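Local coordinates for protein pantothenate kinase (Coxiella burnetii, PDB 3TQC) that phosphorylates pantothenate at the expense of ATP, the first of five steps in the biosynthesis of coenzyme A, at residues I128-F133 against P158-V163; R175-S180 against G189-V194. All coordinates share one frame; numbering follows the deposited sequence.

Interaction 1. Residues I128-F133 against P158-V163; sequences ITTDGF and PSLLRV
A backbone bond from Phe133 N to Thr130 O (2.8 Å) tightens the turn that carries both residues to helix 157-168, and the same oxygen stands at the ring edge of Phe133, in its plane. Apolar packing around the phenyl ring makes up most of the contact. Phe133 has CG turned away from its own carbonyl carbon (chi1 -60°), which sends the ring across the gap to the helix. Leu160 lies over one ring face, its CD1 3.9 Å from the centroid of the Phe133 ring and only 16° from the normal, a CH-pi contact. At CD1 of the ring the helix backbone itself is the neighbour, with Leu160 N 3.5 Å from Phe133 CD1. Ser159 OG lies at the rim, close to the ring plane and 3.5 Å from Phe133 CD1, and takes a weak, strongly bent bond from Arg162 NH2 (120° at the hydrogen). Further along the same rim, Val163 CG2 meets Phe133 CE1 at 3.7 Å, so two successive turns of the helix hold the aromatic group. Both segments belong to the P-loop kinase core; strand 125-129, at one edge of the mixed central sheet, runs into a 3-10 turn at residues 130-132. Thr130 adds a smaller contact: its OG1 is 3.7 Å from Leu160 CD2, so the two methyls of the leucine are shared between the phenyl face and the threonine. Thr130 also comes near, without touching, the P-loop, its side chain about 8 Å from that of Lys105 and about 10 Å from the bound ADP. Leu160 also packs on Val223.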
ATOM      1  N   ILE B 128     -18.533  -3.475  -2.151  1.00 21.96           N
ATOM      2  CA  ILE B 128     -18.293  -4.648  -1.314  1.00 22.22           C
ATOM      3  C   ILE B 128     -18.163  -4.176   0.117  1.00 22.32           C
ATOM      4  O   ILE B 128     -17.284  -3.374   0.414  1.00 21.01           O
ATOM      5  CB  ILE B 128     -16.962  -5.376  -1.637  1.00 21.95           C
ATOM      6  CG1 ILE B 128     -16.930  -5.873  -3.063  1.00 22.33           C
ATOM      7  CG2 ILE B 128     -16.759  -6.550  -0.678  1.00 21.43           C
ATOM      8  CD1 ILE B 128     -18.165  -6.551  -3.424  1.00 25.88           C
ATOM      9  N   THR B 129     -19.023  -4.675   1.000  1.00 23.53           N
ATOM     10  CA  THR B 129     -18.869  -4.397   2.420  1.00 24.06           C
ATOM     11  C   THR B 129     -18.089  -5.542   3.009  1.00 24.26           C
ATOM     12  O   THR B 129     -18.345  -6.705   2.727  1.00 24.86           O
ATOM     13  CB  THR B 129     -20.217  -4.175   3.188  1.00 25.09           C
ATOM     14  OG1 THR B 129     -19.939  -4.023   4.590  1.00 27.04           O
ATOM     15  CG2 THR B 129     -21.169  -5.329   3.012  1.00 25.04           C
ATOM     16  N   THR B 130     -17.119  -5.196   3.828  1.00 24.02           N
ATOM     17  CA  THR B 130     -16.291  -6.175   4.489  1.00 24.27           C
ATOM     18  C   THR B 130     -17.070  -6.984   5.553  1.00 25.37           C
ATOM     19  O   THR B 130     -16.659  -8.087   5.908  1.00 25.54           O
ATOM     20  CB  THR B 130     -15.040  -5.463   5.047  1.00 23.75           C
ATOM     21  OG1 THR B 130     -13.970  -5.544   4.069  1.00 24.17           O
ATOM     22  CG2 THR B 130     -14.613  -6.048   6.301  1.00 23.73           C
ATOM     23  N   ASP B 131     -18.203  -6.444   6.022  1.00 25.72           N
ATOM     24  CA  ASP B 131     -19.101  -7.120   6.969  1.00 27.00           C
ATOM     25  C   ASP B 131     -19.396  -8.545   6.539  1.00 27.13           C
ATOM     26  O   ASP B 131     -19.510  -9.456   7.368  1.00 27.69           O
ATOM     27  CB  ASP B 131     -20.467  -6.404   7.065  1.00 28.04           C
ATOM     28  CG  ASP B 131     -20.359  -4.941   7.478  1.00 30.69           C
ATOM     29  OD1 ASP B 131     -19.342  -4.564   8.100  1.00 34.14           O
ATOM     30  OD2 ASP B 131     -21.309  -4.167   7.172  1.00 34.82           O
ATOM     31  N   GLY B 132     -19.566  -8.719   5.234  1.00 25.47           N
ATOM     32  CA  GLY B 132     -19.864 -10.000   4.678  1.00 26.00           C
ATOM     33  C   GLY B 132     -18.820 -11.058   4.945  1.00 25.80           C
ATOM     34  O   GLY B 132     -19.112 -12.246   4.824  1.00 27.13           O
ATOM     35  N   PHE B 133     -17.616 -10.643   5.310  1.00 24.51           N
ATOM     36  CA  PHE B 133     -16.539 -11.572   5.599  1.00 25.05           C
ATOM     37  C   PHE B 133     -16.330 -11.776   7.099  1.00 25.99           C
ATOM     38  O   PHE B 133     -15.354 -12.385   7.509  1.00 27.01           O
ATOM     39  CB  PHE B 133     -15.264 -11.105   4.903  1.00 24.03           C
ATOM     40  CG  PHE B 133     -15.412 -11.020   3.408  1.00 23.18           C
ATOM     41  CD1 PHE B 133     -15.073 -12.103   2.598  1.00 22.57           C
ATOM     42  CD2 PHE B 133     -15.937  -9.871   2.812  1.00 21.95           C
ATOM     43  CE1 PHE B 133     -15.213 -12.031   1.214  1.00 21.70           C
ATOM     44  CE2 PHE B 133     -16.094  -9.798   1.423  1.00 21.08           C
ATOM     45  CZ  PHE B 133     -15.727 -10.892   0.628  1.00 20.71           C
ATOM     46  N   PRO B 158      -8.761 -14.906   5.025  1.00 26.71           N
ATOM     47  CA  PRO B 158      -8.411 -15.594   3.786  1.00 26.87           C
ATOM     48  C   PRO B 158      -9.519 -15.475   2.732  1.00 26.34           C
ATOM     49  O   PRO B 158      -9.235 -15.378   1.545  1.00 25.44           O
ATOM     50  CB  PRO B 158      -8.218 -17.059   4.224  1.00 28.32           C
ATOM     51  CG  PRO B 158      -7.964 -17.001   5.700  1.00 29.36           C
ATOM     52  CD  PRO B 158      -8.640 -15.776   6.216  1.00 28.28           C
ATOM     53  N   SER B 159     -10.770 -15.466   3.176  1.00 26.66           N
ATOM     54  CA  SER B 159     -11.893 -15.332   2.260  1.00 26.65           C
ATOM     55  C   SER B 159     -11.954 -13.929   1.624  1.00 25.11           C
ATOM     56  O   SER B 159     -12.218 -13.782   0.421  1.00 25.04           O
ATOM     57  CB  SER B 159     -13.199 -15.666   2.971  1.00 27.31           C
ATOM     58  OG  SER B 159     -14.274 -15.467   2.096  1.00 28.65           O
ATOM     59  N   LEU B 160     -11.710 -12.898   2.419  1.00 23.78           N
ATOM     60  CA  LEU B 160     -11.703 -11.563   1.875  1.00 22.59           C
ATOM     61  C   LEU B 160     -10.560 -11.417   0.872  1.00 22.14           C
ATOM     62  O   LEU B 160     -10.759 -10.858  -0.192  1.00 21.20           O
ATOM     63  CB  LEU B 160     -11.587 -10.519   2.985  1.00 22.52           C
ATOM     64  CG  LEU B 160     -11.423  -9.041   2.611  1.00 20.09           C
ATOM     65  CD1 LEU B 160     -12.495  -8.583   1.654  1.00 19.46           C
ATOM     66  CD2 LEU B 160     -11.463  -8.218   3.892  1.00 19.79           C
ATOM     67  N   LEU B 161      -9.367 -11.915   1.202  1.00 22.60           N
ATOM     68  CA  LEU B 161      -8.221 -11.735   0.299  1.00 21.95           C
ATOM     69  C   LEU B 161      -8.415 -12.547  -0.981  1.00 22.59           C
ATOM     70  O   LEU B 161      -7.990 -12.137  -2.047  1.00 21.97           O
ATOM     71  CB  LEU B 161      -6.919 -12.121   0.986  1.00 22.45           C
ATOM     72  CG  LEU B 161      -6.557 -11.232   2.183  1.00 22.92           C
ATOM     73  CD1 LEU B 161      -5.313 -11.781   2.920  1.00 23.29           C
ATOM     74  CD2 LEU B 161      -6.328  -9.800   1.738  1.00 21.90           C
ATOM     75  N   ARG B 162      -9.091 -13.686  -0.876  1.00 23.52           N
ATOM     76  CA  ARG B 162      -9.380 -14.499  -2.039  1.00 24.44           C
ATOM     77  C   ARG B 162     -10.325 -13.771  -3.004  1.00 23.24           C
ATOM     78  O   ARG B 162     -10.151 -13.829  -4.230  1.00 23.69           O
ATOM     79  CB  ARG B 162      -9.967 -15.840  -1.597  1.00 26.39           C
ATOM     80  CG  ARG B 162     -10.475 -16.742  -2.722  1.00 29.18           C
ATOM     81  CD  ARG B 162     -11.237 -17.963  -2.145  1.00 34.43           C
ATOM     82  NE  ARG B 162     -12.267 -17.603  -1.153  1.00 36.45           N
ATOM     83  CZ  ARG B 162     -13.452 -17.051  -1.429  1.00 37.89           C
ATOM     84  NH1 ARG B 162     -13.809 -16.762  -2.686  1.00 38.82           N
ATOM     85  NH2 ARG B 162     -14.295 -16.778  -0.439  1.00 38.68           N
ATOM     86  N   VAL B 163     -11.319 -13.086  -2.452  1.00 22.13           N
ATOM     87  CA  VAL B 163     -12.249 -12.315  -3.266  1.00 20.85           C
ATOM     88  C   VAL B 163     -11.563 -11.119  -3.918  1.00 19.55           C
ATOM     89  O   VAL B 163     -11.718 -10.888  -5.115  1.00 19.99           O
ATOM     90  CB  VAL B 163     -13.457 -11.850  -2.447  1.00 20.61           C
ATOM     91  CG1 VAL B 163     -14.130 -10.697  -3.141  1.00 19.15           C
ATOM     92  CG2 VAL B 163     -14.436 -13.038  -2.230  1.00 20.86           C
TER

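Interaction 2. Residues R175-S180 against G189-V194; sequences RIPVYS and GQYEIV
Strands 175-180 and 190-194 run antiparallel but twisted, 139° between their directions and 4.3 Å apart at closest approach, and are joined by a reciprocal pair of bonds at Ile176 and Glu192. Ile176 N gives to Glu192 O and Glu192 N returns to Ile176 O, both at 2.8 Å. The pairs on either side, Arg175 with Ile193 and Pro177 with Tyr191, are non-hydrogen-bonded, a position in which the missing N-H of the proline costs no bond to this partner strand. Past Pro177 the strands part: Val178 N reaches Gln190 O only through a weak bond of 3.5 Å, and a water fills in, accepting from Val178 N at 2.8 Å and lying 2.6 Å from Gln190 O, which it may bind. Side chains then sort by face. Tyr191 shares one with Arg175 and Pro177; its CG is turned away from the carbonyl carbon (chi1 -57°), which brings the ring alongside the neighbouring strand, with Ile176 O at its edge, Tyr191 CD1 3.7 Å from Pro177 CA and Tyr191 CB beside Arg175 CB. The opposite face carries Ile176, Val178 and Glu192. Here Val178 CG2 touches the aliphatic Glu192 CG at 3.8 Å, the two side chains meeting nearly at right angles; the same methyl also reaches Gln190 CG, while Val178 CG1 lies near Gln190 NE2. Ile176 CG1 presses on Val194 CG2 at 3.5 Å, tighter than usual for two carbons. The two strands belong to a small three-stranded antiparallel sheet with 174-180 in the middle, strand 185-187 along its other edge, and the Ile176 and Val194 end set against strand 125-129 and helix 157-168.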
ATOM      1  N   ARG B 175     -18.386 -14.180  -6.101  1.00 25.28           N
ATOM      2  CA  ARG B 175     -19.467 -14.257  -5.140  1.00 26.97           C
ATOM      3  C   ARG B 175     -19.065 -13.587  -3.828  1.00 25.85           C
ATOM      4  O   ARG B 175     -18.022 -13.881  -3.274  1.00 25.81           O
ATOM      5  CB  ARG B 175     -19.865 -15.719  -4.966  1.00 29.30           C
ATOM      6  CG  ARG B 175     -20.520 -16.256  -6.237  1.00 33.54           C
ATOM      7  CD  ARG B 175     -20.449 -17.766  -6.360  1.00 40.72           C
ATOM      8  NE  ARG B 175     -21.477 -18.295  -7.267  1.00 45.59           N
ATOM      9  CZ  ARG B 175     -21.515 -18.101  -8.591  1.00 48.96           C
ATOM     10  NH1 ARG B 175     -20.586 -17.376  -9.225  1.00 47.93           N
ATOM     11  NH2 ARG B 175     -22.505 -18.640  -9.295  1.00 51.97           N
ATOM     12  N   ILE B 176     -19.883 -12.655  -3.353  1.00 25.60           N
ATOM     13  CA  ILE B 176     -19.564 -11.907  -2.144  1.00 24.61           C
ATOM     14  C   ILE B 176     -20.571 -12.310  -1.091  1.00 25.47           C
ATOM     15  O   ILE B 176     -21.757 -12.191  -1.326  1.00 25.43           O
ATOM     16  CB  ILE B 176     -19.693 -10.392  -2.354  1.00 23.83           C
ATOM     17  CG1 ILE B 176     -18.844  -9.916  -3.549  1.00 23.46           C
ATOM     18  CG2 ILE B 176     -19.352  -9.642  -1.043  1.00 23.13           C
ATOM     19  CD1 ILE B 176     -17.348 -10.154  -3.404  1.00 22.12           C
ATOM     20  N   PRO B 177     -20.102 -12.789   0.079  1.00 25.85           N
ATOM     21  CA  PRO B 177     -21.027 -13.174   1.131  1.00 27.03           C
ATOM     22  C   PRO B 177     -21.744 -11.960   1.712  1.00 26.31           C
ATOM     23  O   PRO B 177     -21.271 -10.844   1.586  1.00 24.61           O
ATOM     24  CB  PRO B 177     -20.132 -13.881   2.155  1.00 27.44           C
ATOM     25  CG  PRO B 177     -18.816 -13.340   1.931  1.00 26.31           C
ATOM     26  CD  PRO B 177     -18.710 -13.041   0.469  1.00 25.48           C
ATOM     27  N   VAL B 178     -22.915 -12.194   2.283  1.00 28.02           N
ATOM     28  CA  VAL B 178     -23.823 -11.122   2.688  1.00 28.11           C
ATOM     29  C   VAL B 178     -24.055 -11.168   4.196  1.00 28.74           C
ATOM     30  O   VAL B 178     -24.318 -12.219   4.749  1.00 30.15           O
ATOM     31  CB  VAL B 178     -25.163 -11.255   1.945  1.00 29.10           C
ATOM     32  CG1 VAL B 178     -26.200 -10.241   2.473  1.00 29.77           C
ATOM     33  CG2 VAL B 178     -24.950 -11.094   0.430  1.00 28.27           C
ATOM     34  N   TYR B 179     -23.937 -10.017   4.838  1.00 28.62           N
ATOM     35  CA  TYR B 179     -24.204  -9.849   6.259  1.00 29.76           C
ATOM     36  C   TYR B 179     -25.509  -9.060   6.477  1.00 31.08           C
ATOM     37  O   TYR B 179     -25.696  -7.995   5.896  1.00 30.43           O
ATOM     38  CB  TYR B 179     -23.043  -9.096   6.896  1.00 28.23           C
ATOM     39  CG  TYR B 179     -23.151  -8.924   8.393  1.00 29.23           C
ATOM     40  CD1 TYR B 179     -22.798  -9.954   9.257  1.00 30.94           C
ATOM     41  CD2 TYR B 179     -23.590  -7.726   8.944  1.00 28.42           C
ATOM     42  CE1 TYR B 179     -22.907  -9.799  10.637  1.00 32.30           C
ATOM     43  CE2 TYR B 179     -23.688  -7.560  10.304  1.00 29.52           C
ATOM     44  CZ  TYR B 179     -23.351  -8.597  11.146  1.00 31.62           C
ATOM     45  OH  TYR B 179     -23.437  -8.421  12.503  1.00 34.51           O
ATOM     46  N   SER B 180     -26.400  -9.589   7.309  1.00 33.70           N
ATOM     47  CA  SER B 180     -27.612  -8.872   7.724  1.00 35.49           C
ATOM     48  C   SER B 180     -27.421  -8.229   9.094  1.00 36.55           C
ATOM     49  O   SER B 180     -27.251  -8.936  10.102  1.00 36.61           O
ATOM     50  CB  SER B 180     -28.793  -9.815   7.840  1.00 37.46           C
ATOM     51  OG  SER B 180     -29.807  -9.182   8.594  1.00 39.11           O
ATOM     52  N   GLY B 189     -25.816 -18.968   2.359  1.00 46.58           N
ATOM     53  CA  GLY B 189     -26.241 -19.271   0.994  1.00 47.23           C
ATOM     54  C   GLY B 189     -26.621 -18.052   0.166  1.00 46.24           C
ATOM     55  O   GLY B 189     -27.157 -18.177  -0.946  1.00 47.38           O
ATOM     56  N   GLN B 190     -26.339 -16.869   0.690  1.00 44.53           N
ATOM     57  CA  GLN B 190     -26.697 -15.642   0.011  1.00 43.52           C
ATOM     58  C   GLN B 190     -25.435 -14.910  -0.421  1.00 40.94           C
ATOM     59  O   GLN B 190     -24.580 -14.610   0.405  1.00 39.71           O
ATOM     60  CB  GLN B 190     -27.525 -14.777   0.940  1.00 43.84           C
ATOM     61  CG  GLN B 190     -28.017 -13.512   0.297  1.00 44.68           C
ATOM     62  CD  GLN B 190     -29.410 -13.126   0.750  1.00 48.88           C
ATOM     63  OE1 GLN B 190     -30.319 -13.967   0.819  1.00 51.45           O
ATOM     64  NE2 GLN B 190     -29.594 -11.833   1.041  1.00 49.32           N
ATOM     65  N   TYR B 191     -25.322 -14.642  -1.720  1.00 40.19           N
ATOM     66  CA  TYR B 191     -24.155 -13.960  -2.283  1.00 38.38           C
ATOM     67  C   TYR B 191     -24.550 -12.867  -3.269  1.00 37.33           C
ATOM     68  O   TYR B 191     -25.495 -13.015  -4.025  1.00 38.50           O
ATOM     69  CB  TYR B 191     -23.242 -14.958  -2.988  1.00 38.57           C
ATOM     70  CG  TYR B 191     -22.762 -16.082  -2.103  1.00 40.27           C
ATOM     71  CD1 TYR B 191     -21.675 -15.906  -1.249  1.00 40.40           C
ATOM     72  CD2 TYR B 191     -23.393 -17.317  -2.114  1.00 43.62           C
ATOM     73  CE1 TYR B 191     -21.228 -16.928  -0.428  1.00 41.89           C
ATOM     74  CE2 TYR B 191     -22.951 -18.355  -1.294  1.00 45.72           C
ATOM     75  CZ  TYR B 191     -21.865 -18.145  -0.452  1.00 44.52           C
ATOM     76  OH  TYR B 191     -21.414 -19.153   0.357  1.00 47.05           O
ATOM     77  N   GLU B 192     -23.826 -11.759  -3.228  1.00 35.53           N
ATOM     78  CA  GLU B 192     -23.905 -10.731  -4.249  1.00 34.93           C
ATOM     79  C   GLU B 192     -22.870 -11.074  -5.313  1.00 33.41           C
ATOM     80  O   GLU B 192     -21.916 -11.802  -5.040  1.00 33.47           O
ATOM     81  CB  GLU B 192     -23.614  -9.360  -3.650  1.00 34.04           C
ATOM     82  CG  GLU B 192     -24.686  -8.917  -2.666  1.00 37.67           C
ATOM     83  CD  GLU B 192     -24.382  -7.584  -2.018  1.00 40.80           C
ATOM     84  OE1 GLU B 192     -23.266  -7.046  -2.227  1.00 41.73           O
ATOM     85  OE2 GLU B 192     -25.269  -7.069  -1.300  1.00 44.02           O
ATOM     86  N   ILE B 193     -23.065 -10.578  -6.524  1.00 31.86           N
ATOM     87  CA  ILE B 193     -22.163 -10.893  -7.607  1.00 30.63           C
ATOM     88  C   ILE B 193     -21.457  -9.630  -8.074  1.00 28.56           C
ATOM     89  O   ILE B 193     -22.098  -8.653  -8.422  1.00 28.60           O
ATOM     90  CB  ILE B 193     -22.894 -11.567  -8.758  1.00 32.17           C
ATOM     91  CG1 ILE B 193     -23.377 -12.955  -8.314  1.00 33.40           C
ATOM     92  CG2 ILE B 193     -21.977 -11.661  -9.968  1.00 31.54           C
ATOM     93  CD1 ILE B 193     -24.572 -13.438  -9.059  1.00 35.55           C
ATOM     94  N   VAL B 194     -20.129  -9.662  -8.008  1.00 26.60           N
ATOM     95  CA  VAL B 194     -19.266  -8.639  -8.536  1.00 25.04           C
ATOM     96  C   VAL B 194     -18.664  -9.221  -9.817  1.00 24.98           C
ATOM     97  O   VAL B 194     -17.979 -10.246  -9.784  1.00 25.19           O
ATOM     98  CB  VAL B 194     -18.161  -8.266  -7.502  1.00 24.06           C
ATOM     99  CG1 VAL B 194     -17.153  -7.307  -8.099  1.00 22.73           C
ATOM    100  CG2 VAL B 194     -18.783  -7.675  -6.223  1.00 22.66           C
TER
HETATM  101  O   HOH W   1     -23.474 -14.940   2.719  1.00 24.15           O

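Interaction 1 is buried, whereas interaction 2 is only partly so, with Arg175, Gln190, Tyr191 and Glu192 exposed. Their chemistry follows: the 128-133 and 158-163 segments meet through an aromatic ring packed against one side of helix 157-168, while 175-180 and 189-194 are stitched by backbone bonds and one water. The two contacts lie about 10 Å apart between centres and touch directly. Ile128 CD1 packs on both Ile176 and Val194, Val163 meets Ile176, and Pro177 rests against the turn at Gly132. Ile176 and Val194, one from each strand of interaction 2, thus join the small antiparallel sheet to strand 125-129, at the edge of the central sheet.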